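Local coordinates for protein sensor histidine kinase (Clostridium perfringens, PDB 4ONX) that probably senses an extracellular signal through its single cache domain and passes it to the kinase part of the receptor, at residues 78-83 and 97-102; 82-85 and 91-94. All blocks are in the same frame, centred on the assembly; numbering follows the deposited sequence.

Overall arrangement
After helices 33-47, 50-58 and 63-75, the chain enters strand 81-86 of an antiparallel sheet. It turns back at once into strand 90-95. Contact 2, between 82-85 and 91-94, closes this beta hairpin. The chain then passes directly into helix 97-106, and contact 1 sets the first turn of that helix against the start of strand 81-86. Contact 2 therefore nests inside the longer loop closed by contact 1. Ile82 and Val83 lie in both ranges, though contact 1 itself is made through Asp80 and Ile81. The centres lie about 12 Å apart. Together they tie the hairpin, whose strand 90-95 is outermost in the sheet of this chain, to the helix that follows it. Both also reach the second subunit.

Contact 1 of 2, residues 78-83 and 97-102; sequences DVDIIV and EKQIGQ
Asp80 and Ile81 form a classic beta bulge opposite Gly150, where strand 81-86 of the cache-domain sheet begins, and they pack on Gln99 and Ile100 of helix 97-106. The backbones stay well apart, with 7.0 Å between Asp80 CA and Gln99 CA. Side chains make the contact.

The CB atoms of Asp80 and Gln99 both point toward the opposite segment. The Gln99 side chain starts out opposite its own N (chi1 -167°) and then bends at chi2 (66°). This brings the CG methylene up to the Asp80 carboxylate, with Asp80 OD2 3.8 Å from Gln99 CG. Asp80 OD2 and Gln99 NE2 are also 3.8 Å apart, which is no hydrogen bond. The carboxylate and amide planes are turned 62° from each other. Asp80 OD2 is instead engaged by the backbone N of Tyr152 on strand 142-153. The backbone N of Gln99 is held by Asp96 OD1.

The apolar half of the contact is Ile81 against Ile100. The two side chains cross at about a right angle, and Ile81 CD1 lies 4.1 Å from Ile100 CD1. That same Ile100 methyl is 4.1 Å from Ile81 CG1, so one methyl meets the last two carbons of the Ile81 chain. Ile100 CG1 rests 4.2 Å from Asp80 O. Leu95 touches both isoleucines, and Phe104 of the second subunit packs on Ile81.

No hydrogen bond crosses between 78-83 and 97-102. The helix is therefore held against the strand here by van der Waals contact, while the buried carboxylate of Asp80 has a polar partner on the neighbouring strand. Its negative charge is probably eased by that backbone N-H; the Gln99 amide lies close but makes no hydrogen bond to it.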
# COMPACT_ATOMS: atom_id res chain seq x y z
N ASP E 78 -4.54 6.75 -24.59
CA ASP E 78 -4.93 5.80 -25.64
C ASP E 78 -4.76 4.32 -25.29
O ASP E 78 -5.02 3.47 -26.14
CB ASP E 78 -4.18 6.11 -26.94
CG ASP E 78 -4.68 7.38 -27.61
OD1 ASP E 78 -5.85 7.76 -27.38
OD2 ASP E 78 -3.91 7.99 -28.38
N VAL E 79 -4.32 4.01 -24.08
CA VAL E 79 -4.15 2.62 -23.70
C VAL E 79 -5.24 2.22 -22.72
O VAL E 79 -5.19 2.58 -21.56
CB VAL E 79 -2.80 2.38 -23.04
CG1 VAL E 79 -2.70 0.94 -22.57
CG2 VAL E 79 -1.68 2.69 -24.01
N ASP E 80 -6.21 1.46 -23.21
CA ASP E 80 -7.32 1.00 -22.39
C ASP E 80 -7.11 -0.42 -21.87
O ASP E 80 -7.79 -0.84 -20.95
CB ASP E 80 -8.60 1.00 -23.21
CG ASP E 80 -8.94 2.38 -23.77
OD1 ASP E 80 -8.55 3.39 -23.15
OD2 ASP E 80 -9.63 2.43 -24.82
N ILE E 81 -6.18 -1.16 -22.47
CA ILE E 81 -5.93 -2.53 -22.08
C ILE E 81 -4.48 -2.91 -22.28
O ILE E 81 -3.86 -2.55 -23.28
CB ILE E 81 -6.75 -3.52 -22.98
CG1 ILE E 81 -8.23 -3.12 -23.03
CG2 ILE E 81 -6.55 -4.99 -22.59
CD1 ILE E 81 -9.10 -4.01 -23.89
N ILE E 82 -3.96 -3.65 -21.32
CA ILE E 82 -2.62 -4.17 -21.40
C ILE E 82 -2.63 -5.57 -20.87
O ILE E 82 -3.12 -5.83 -19.77
CB ILE E 82 -1.61 -3.43 -20.54
CG1 ILE E 82 -1.39 -2.01 -21.02
CG2 ILE E 82 -0.29 -4.19 -20.53
CD1 ILE E 82 -0.29 -1.31 -20.26
N VAL E 83 -2.03 -6.47 -21.63
CA VAL E 83 -1.94 -7.84 -21.23
C VAL E 83 -0.54 -8.35 -21.41
O VAL E 83 0.09 -8.07 -22.42
CB VAL E 83 -2.88 -8.71 -22.05
CG1 VAL E 83 -2.61 -10.18 -21.80
CG2 VAL E 83 -4.32 -8.34 -21.74
N GLU E 97 -10.74 0.51 -16.17
CA GLU E 97 -11.99 0.04 -15.59
C GLU E 97 -13.24 0.84 -15.94
O GLU E 97 -14.29 0.26 -16.15
CB GLU E 97 -11.78 -0.18 -14.08
CG GLU E 97 -10.86 -1.37 -13.83
CD GLU E 97 -10.38 -1.53 -12.40
OE1 GLU E 97 -10.16 -0.51 -11.72
OE2 GLU E 97 -10.19 -2.68 -11.98
N LYS E 98 -13.12 2.16 -16.05
CA LYS E 98 -14.26 2.99 -16.43
C LYS E 98 -14.60 2.69 -17.89
O LYS E 98 -15.73 2.35 -18.22
CB LYS E 98 -13.93 4.47 -16.23
CG LYS E 98 -15.05 5.49 -16.44
CD LYS E 98 -14.50 6.89 -16.70
CE LYS E 98 -13.53 7.45 -15.65
NZ LYS E 98 -12.85 8.70 -16.12
N GLN E 99 -13.59 2.78 -18.75
CA GLN E 99 -13.80 2.53 -20.17
C GLN E 99 -14.39 1.17 -20.44
O GLN E 99 -15.43 1.06 -21.07
CB GLN E 99 -12.47 2.63 -20.92
CG GLN E 99 -12.54 2.70 -22.45
CD GLN E 99 -13.20 3.98 -22.95
OE1 GLN E 99 -13.95 4.63 -22.23
NE2 GLN E 99 -12.92 4.33 -24.20
N ILE E 100 -13.73 0.12 -19.95
CA ILE E 100 -14.19 -1.23 -20.22
C ILE E 100 -15.51 -1.54 -19.52
O ILE E 100 -16.35 -2.26 -20.05
CB ILE E 100 -13.12 -2.28 -19.87
CG1 ILE E 100 -11.81 -1.94 -20.59
CG2 ILE E 100 -13.57 -3.68 -20.25
CD1 ILE E 100 -11.95 -1.71 -22.08
N GLY E 101 -15.71 -0.98 -18.34
CA GLY E 101 -16.96 -1.19 -17.62
C GLY E 101 -18.17 -0.84 -18.47
O GLY E 101 -19.14 -1.60 -18.53
N GLN E 102 -18.11 0.31 -19.14
CA GLN E 102 -19.21 0.77 -20.00
C GLN E 102 -19.60 -0.26 -21.06
O GLN E 102 -20.76 -0.37 -21.43
CB GLN E 102 -18.85 2.10 -20.66
CG GLN E 102 -18.73 3.25 -19.68
CD GLN E 102 -18.19 4.51 -20.32
OE1 GLN E 102 -18.17 4.64 -21.55
NE2 GLN E 102 -17.76 5.45 -19.50

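Contact 2 of 2, residues 82-85 and 91-94; sequences IVVA and KYSH
Ile82 and Val84 pair with His94 and Tyr92 in the antiparallel beta hairpin of strands 81-86 and 90-95. At the first pair, Ile82 N donates to His94 O (3.0 Å), and His94 N returns the bond to Ile82 O (3.1 Å). At the second, Val84 N reaches Tyr92 O at 3.0 Å.

Val84 O accepts twice, from Tyr92 N (3.0 Å) and Lys91 N (2.9 Å), both in its carbonyl plane. Lys91 and Tyr92 thus form a classic beta bulge facing Val84. Between the two pairs, Val83 and Ser93 are non-hydrogen-bonded. Val83 N and O are not used across this hairpin; the Val83 backbone bonds to Met148 on the other neighbouring strand.

Lys91 NZ donates to Tyr92 OH within the strand. Other partners lie beyond the hairpin: Glu60 O for Lys91 NZ, Asp55 OD2 and Asn62 N for Tyr92 OH, and Gln66 OE1 on helix 63-75 for His94 NE2. The Tyr92 ring has Lys91 CG over one face, 3.9 Å above its plane. At the ring edge, Val84 CG1 lies 4.2 Å from Tyr92 CD2.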
# COMPACT_ATOMS: atom_id res chain seq x y z
N ILE E 82 -3.96 -3.65 -21.32
CA ILE E 82 -2.62 -4.17 -21.40
C ILE E 82 -2.63 -5.57 -20.87
O ILE E 82 -3.12 -5.83 -19.77
CB ILE E 82 -1.61 -3.43 -20.54
CG1 ILE E 82 -1.39 -2.01 -21.02
CG2 ILE E 82 -0.29 -4.19 -20.53
CD1 ILE E 82 -0.29 -1.31 -20.26
N VAL E 83 -2.03 -6.47 -21.63
CA VAL E 83 -1.94 -7.84 -21.23
C VAL E 83 -0.54 -8.35 -21.41
O VAL E 83 0.09 -8.07 -22.42
CB VAL E 83 -2.88 -8.71 -22.05
CG1 VAL E 83 -2.61 -10.18 -21.80
CG2 VAL E 83 -4.32 -8.34 -21.74
N VAL E 84 -0.06 -9.06 -20.42
CA VAL E 84 1.25 -9.65 -20.46
C VAL E 84 1.03 -11.12 -20.24
O VAL E 84 0.49 -11.54 -19.21
CB VAL E 84 2.16 -9.09 -19.37
CG1 VAL E 84 3.51 -9.79 -19.42
CG2 VAL E 84 2.32 -7.59 -19.55
N ALA E 85 1.44 -11.91 -21.21
CA ALA E 85 1.26 -13.34 -21.14
C ALA E 85 2.55 -14.08 -21.35
O ALA E 85 3.43 -13.63 -22.07
CB ALA E 85 0.26 -13.77 -22.20
N LYS E 91 -0.77 -13.68 -17.80
CA LYS E 91 -0.15 -13.71 -16.48
C LYS E 91 -0.52 -12.43 -15.72
O LYS E 91 -1.01 -12.50 -14.60
CB LYS E 91 1.36 -13.85 -16.63
CG LYS E 91 2.11 -14.17 -15.35
CD LYS E 91 3.58 -14.40 -15.68
CE LYS E 91 4.47 -14.94 -14.61
NZ LYS E 91 4.03 -14.49 -13.29
N TYR E 92 -0.26 -11.27 -16.32
CA TYR E 92 -0.60 -9.99 -15.71
C TYR E 92 -1.55 -9.28 -16.66
O TYR E 92 -1.56 -9.55 -17.86
CB TYR E 92 0.63 -9.14 -15.47
CG TYR E 92 1.71 -9.84 -14.69
CD1 TYR E 92 1.53 -10.16 -13.35
CD2 TYR E 92 2.93 -10.15 -15.28
CE1 TYR E 92 2.52 -10.79 -12.62
CE2 TYR E 92 3.93 -10.78 -14.56
CZ TYR E 92 3.72 -11.10 -13.23
OH TYR E 92 4.72 -11.73 -12.50
N SER E 93 -2.35 -8.38 -16.11
CA SER E 93 -3.32 -7.67 -16.92
C SER E 93 -3.94 -6.49 -16.20
O SER E 93 -4.22 -6.57 -15.02
CB SER E 93 -4.45 -8.62 -17.33
OG SER E 93 -5.50 -7.92 -17.95
N HIS E 94 -4.16 -5.41 -16.93
CA HIS E 94 -4.83 -4.24 -16.39
C HIS E 94 -5.66 -3.58 -17.46
O HIS E 94 -5.29 -3.59 -18.63
CB HIS E 94 -3.86 -3.24 -15.78
CG HIS E 94 -3.60 -3.46 -14.33
ND1 HIS E 94 -4.46 -3.03 -13.34
CD2 HIS E 94 -2.55 -4.03 -13.68
CE1 HIS E 94 -3.98 -3.35 -12.16
NE2 HIS E 94 -2.81 -3.95 -12.33